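Local structure of lipoprotein (Streptococcus pneumoniae, 3CX3) at residues Glu131-Ile134 with Ile135-Leu139; Lys166-Gln169 with Pro170-Glu173. The protein binds zinc and, as a lipoprotein related to ABC-transporter solute-binding proteins, probably captures it outside the cell for uptake. All blocks are in the same frame, centred on the assembly; numbering follows the deposited sequence.

Contact 1: Glu131-Ile134 with Ile135-Leu139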
loop_
_atom_site.group_PDB
_atom_site.type_symbol
_atom_site.label_atom_id
_atom_site.label_comp_id
_atom_site.label_asym_id
_atom_site.label_seq_id
_atom_site.Cartn_x
_atom_site.Cartn_y
_atom_site.Cartn_z
ATOM N N GLU A 131 -5.450 4.679 9.015
ATOM C CA GLU A 131 -4.182 5.325 8.714
ATOM C C GLU A 131 -4.392 6.757 8.275
ATOM O O GLU A 131 -3.538 7.611 8.528
ATOM C CB GLU A 131 -3.408 4.545 7.654
ATOM C CG GLU A 131 -1.925 4.804 7.732
ATOM C CD GLU A 131 -1.148 4.091 6.669
ATOM O OE1 GLU A 131 -1.579 3.002 6.237
ATOM O OE2 GLU A 131 -0.092 4.614 6.262
ATOM N N ALA A 132 -5.528 7.002 7.616
ATOM C CA ALA A 132 -6.036 8.350 7.300
ATOM C C ALA A 132 -6.192 9.203 8.552
ATOM O O ALA A 132 -5.752 10.352 8.581
ATOM C CB ALA A 132 -7.371 8.236 6.601
ATOM N N GLN A 133 -6.836 8.621 9.571
ATOM C CA GLN A 133 -7.004 9.228 10.903
ATOM C C GLN A 133 -5.687 9.668 11.538
ATOM O O GLN A 133 -5.495 10.855 11.834
ATOM C CB GLN A 133 -7.704 8.246 11.857
ATOM C CG GLN A 133 -9.166 8.492 12.063
ATOM C CD GLN A 133 -9.426 9.488 13.174
ATOM O OE1 GLN A 133 -9.203 10.680 13.002
ATOM N NE2 GLN A 133 -9.887 8.999 14.330
ATOM N N ILE A 134 -4.793 8.701 11.752
ATOM C CA ILE A 134 -3.464 8.978 12.302
ATOM C C ILE A 134 -2.860 10.165 11.574
ATOM O O ILE A 134 -2.311 11.068 12.198
ATOM C CB ILE A 134 -2.500 7.778 12.181
ATOM C CG1 ILE A 134 -3.117 6.524 12.817
ATOM C CG2 ILE A 134 -1.166 8.134 12.831
ATOM C CD1 ILE A 134 -2.365 5.201 12.576
ATOM N N ILE A 135 -2.988 10.166 10.254
ATOM C CA ILE A 135 -2.428 11.230 9.433
ATOM C C ILE A 135 -3.016 12.565 9.857
ATOM O O ILE A 135 -2.269 13.502 10.192
ATOM C CB ILE A 135 -2.620 10.954 7.914
ATOM C CG1 ILE A 135 -1.664 9.837 7.464
ATOM C CG2 ILE A 135 -2.443 12.231 7.097
ATOM C CD1 ILE A 135 -1.795 9.403 6.008
ATOM N N ALA A 136 -4.350 12.637 9.868
ATOM C CA ALA A 136 -5.043 13.856 10.265
ATOM C C ALA A 136 -4.614 14.284 11.660
ATOM O O ALA A 136 -4.223 15.417 11.842
ATOM C CB ALA A 136 -6.560 13.673 10.177
ATOM N N ASP A 137 -4.649 13.363 12.626
ATOM C CA ASP A 137 -4.198 13.654 13.996
ATOM C C ASP A 137 -2.823 14.320 14.046
ATOM O O ASP A 137 -2.667 15.438 14.577
ATOM C CB ASP A 137 -4.186 12.383 14.846
ATOM C CG ASP A 137 -5.590 11.868 15.156
ATOM O OD1 ASP A 137 -5.719 10.910 15.946
ATOM O OD2 ASP A 137 -6.570 12.425 14.619
ATOM N N LYS A 138 -1.833 13.640 13.479
ATOM C CA LYS A 138 -0.458 14.138 13.495
ATOM C C LYS A 138 -0.366 15.437 12.722
ATOM O O LYS A 138 0.264 16.388 13.179
ATOM C CB LYS A 138 0.519 13.101 12.922
ATOM C CG LYS A 138 0.656 11.832 13.749
ATOM C CD LYS A 138 1.512 10.807 12.998
ATOM C CE LYS A 138 2.353 9.927 13.911
ATOM N NZ LYS A 138 1.586 9.238 15.003
ATOM N N LEU A 139 -1.009 15.481 11.559
ATOM C CA LEU A 139 -1.120 16.731 10.802
ATOM C C LEU A 139 -1.782 17.831 11.629
ATOM O O LEU A 139 -1.330 18.987 11.610
ATOM C CB LEU A 139 -1.849 16.541 9.473
ATOM C CG LEU A 139 -0.983 16.584 8.201
ATOM C CD1 LEU A 139 0.331 15.812 8.373
ATOM C CD2 LEU A 139 -1.735 16.104 6.932
#
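Two successive turns of the alpha-helix 125-142 meet where Ile134 and Lys138 lie side by side and point the same way, one turn apart. The backbone evidence for an unbroken helix is its i to i+4 hydrogen bonding: four such bonds cross between the two segments, and Leu139 N to Ile135 O continues the series. The donor angles of the four improve along the chain: Ile135 N to Glu131 O makes an N-H...O angle of 151°, whereas Lys138 N to Ile134 O spans 2.9 Å at 177°.

The lysine chain runs alongside the isoleucine. CG2 of Ile134 stands anti to the backbone N, beside the carbonyl carbon, where Lys138 CD passes it at 3.8 Å and Lys138 NZ at 3.7 Å. Bends at chi3 and chi4 bring the ammonium end round to this methyl, and its charge is met by a salt bridge to Glu92.

One residue earlier, Asp137 N binds Gln133 O at 2.8 Å. CG of Asp137 is beside its backbone N (chi1 -70°), which leaves OD2 3.4 Å from Gln133 O; OD2 also takes a weak hydrogen bond from Gln151 NE2 of helix 147-173. On the buried side, Ile135 CG1 packs 3.1 Å from Glu131 O, while the carboxylate of Glu131 is engaged elsewhere, OE2 hydrogen-bonded to His65 ND1.

The pattern is that of a regular interior stretch of alpha-helix: the methyls of Ala132 and Ala136 lie between helices 18-28 and 147-173, against Met23 and Val27 and against Phe157 and Ala154, respectively, and Ile134 and Lys138 lie toward Met94 and strand 86-89.

Contact 2: Lys166-Gln169 with Pro170-Glu173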
loop_
_atom_site.group_PDB
_atom_site.type_symbol
_atom_site.label_atom_id
_atom_site.label_comp_id
_atom_site.label_asym_id
_atom_site.label_seq_id
_atom_site.Cartn_x
_atom_site.Cartn_y
_atom_site.Cartn_z
ATOM N N LYS A 166 -18.542 -2.829 2.910
ATOM C CA LYS A 166 -19.954 -3.249 2.872
ATOM C C LYS A 166 -20.430 -3.707 1.496
ATOM O O LYS A 166 -21.072 -4.757 1.366
ATOM C CB LYS A 166 -20.875 -2.128 3.354
ATOM C CG LYS A 166 -21.420 -2.349 4.728
ATOM C CD LYS A 166 -20.711 -1.500 5.740
ATOM C CE LYS A 166 -21.692 -1.013 6.790
ATOM N NZ LYS A 166 -22.915 -0.409 6.165
ATOM N N LYS A 167 -20.134 -2.905 0.478
ATOM C CA LYS A 167 -20.457 -3.262 -0.892
ATOM C C LYS A 167 -19.858 -4.628 -1.198
ATOM O O LYS A 167 -20.546 -5.503 -1.720
ATOM C CB LYS A 167 -19.940 -2.189 -1.856
ATOM C CG LYS A 167 -20.320 -2.348 -3.329
ATOM C CD LYS A 167 -19.910 -1.092 -4.095
ATOM C CE LYS A 167 -19.702 -1.366 -5.564
ATOM N NZ LYS A 167 -20.977 -1.219 -6.304
ATOM N N PHE A 168 -18.603 -4.822 -0.799
ATOM C CA PHE A 168 -17.846 -6.019 -1.150
ATOM C C PHE A 168 -17.952 -7.267 -0.265
ATOM O O PHE A 168 -17.666 -8.372 -0.729
ATOM C CB PHE A 168 -16.378 -5.655 -1.368
ATOM C CG PHE A 168 -16.110 -5.146 -2.733
ATOM C CD1 PHE A 168 -15.786 -6.021 -3.758
ATOM C CD2 PHE A 168 -16.248 -3.798 -3.020
ATOM C CE1 PHE A 168 -15.570 -5.551 -5.041
ATOM C CE2 PHE A 168 -16.022 -3.322 -4.306
ATOM C CZ PHE A 168 -15.682 -4.202 -5.307
ATOM N N GLN A 169 -18.355 -7.117 0.993
ATOM C CA GLN A 169 -18.428 -8.286 1.866
ATOM C C GLN A 169 -19.292 -9.399 1.257
ATOM O O GLN A 169 -18.861 -10.553 1.242
ATOM C CB GLN A 169 -18.850 -7.916 3.297
ATOM C CG GLN A 169 -18.661 -9.031 4.329
ATOM C CD GLN A 169 -17.237 -9.613 4.368
ATOM O OE1 GLN A 169 -16.840 -10.389 3.495
ATOM N NE2 GLN A 169 -16.485 -9.262 5.405
ATOM N N PRO A 170 -20.503 -9.062 0.747
ATOM C CA PRO A 170 -21.314 -10.068 0.052
ATOM C C PRO A 170 -20.649 -10.677 -1.177
ATOM O O PRO A 170 -20.664 -11.898 -1.315
ATOM C CB PRO A 170 -22.581 -9.295 -0.334
ATOM C CG PRO A 170 -22.661 -8.229 0.693
ATOM C CD PRO A 170 -21.234 -7.787 0.830
ATOM N N LYS A 171 -20.078 -9.847 -2.051
ATOM C CA LYS A 171 -19.351 -10.329 -3.232
ATOM C C LYS A 171 -18.472 -11.522 -2.863
ATOM O O LYS A 171 -18.607 -12.612 -3.421
ATOM C CB LYS A 171 -18.472 -9.222 -3.820
ATOM C CG LYS A 171 -19.165 -7.890 -4.007
ATOM C CD LYS A 171 -19.219 -7.467 -5.460
ATOM C CE LYS A 171 -19.950 -6.133 -5.578
ATOM N NZ LYS A 171 -19.750 -5.504 -6.907
ATOM N N PHE A 172 -17.587 -11.303 -1.894
ATOM C CA PHE A 172 -16.643 -12.327 -1.451
ATOM C C PHE A 172 -17.299 -13.422 -0.609
ATOM O O PHE A 172 -16.732 -14.491 -0.443
ATOM C CB PHE A 172 -15.467 -11.693 -0.701
ATOM C CG PHE A 172 -14.700 -10.664 -1.505
ATOM C CD1 PHE A 172 -13.838 -11.053 -2.530
ATOM C CD2 PHE A 172 -14.816 -9.313 -1.219
ATOM C CE1 PHE A 172 -13.117 -10.106 -3.253
ATOM C CE2 PHE A 172 -14.107 -8.369 -1.945
ATOM C CZ PHE A 172 -13.262 -8.766 -2.959
ATOM N N GLU A 173 -18.489 -13.158 -0.085
ATOM C CA GLU A 173 -19.238 -14.165 0.646
ATOM C C GLU A 173 -19.658 -15.289 -0.289
ATOM O O GLU A 173 -19.374 -16.458 -0.030
ATOM C CB GLU A 173 -20.487 -13.549 1.265
ATOM C CG GLU A 173 -21.014 -14.307 2.455
ATOM C CD GLU A 173 -20.167 -14.062 3.673
ATOM O OE1 GLU A 173 -19.542 -15.029 4.160
ATOM O OE2 GLU A 173 -20.104 -12.895 4.121
#
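Phe168 and Phe172, one turn apart near the C-terminal end of the long helix 147-173, bring their rings together obliquely: the centroids are 5.7 Å apart and the planes 31° from each other, which fits neither a stack nor an edge-to-face pair. The touching atoms are Phe168 CD1 and Phe172 CE2, at 3.4 Å. With CG of Phe172 beside its backbone N, the ring leans back over the preceding turn. Phe194 also packs against both phenylalanines, and Met276 and Ala280 of helix 268-281 pack on Phe168 and Phe172, respectively.

Lys171 crosses the Phe168 ring obliquely. A bend at chi2 carries its chain over one face, and NZ stands 4.9 Å from the ring centroid, 24° off the normal, as a cation-pi contact. The ammonium also lies near a like charge, with Lys171 NZ 4.5 Å from Lys167 NZ; the pi face may partly offset that repulsion.

The backbone is kinked here because Pro170 has no N-H to give to Lys166 O, which instead faces Pro170 CD at 3.1 Å. Lys171 N is too far from Lys167 O as well, at 4.4 Å, and that oxygen meets Lys171 CG at 3.6 Å. In Glu173, the last residue of the helix, the backbone N-H is shared between Gln169 O and Pro170 O, both bonds weak. The i to i+4 pattern resumes where Phe172 N reaches Phe168 O at 3.2 Å, with a nearly straight N-H...O angle of 172°.

In the fold
Contact 1 lies on helix 125-142 and contact 2 on helix 147-173, which follow each other in the chain. Their centres are about 27 Å apart and their nearest atoms about 16 Å, so they do not touch. Helix 147-173 nevertheless joins them: its Gln151, Ala154 and Phe157 pack on contact 1, and its far end carries contact 2. This matches the long linking helix between the two lobes of cluster 9 metal-binding proteins, each lobe here built on a four-stranded parallel sheet. The zinc, bound by His44, His120, His184 and Glu259, lies about 13 Å from the Glu131 side chain of contact 1; neither contact supplies a ligand.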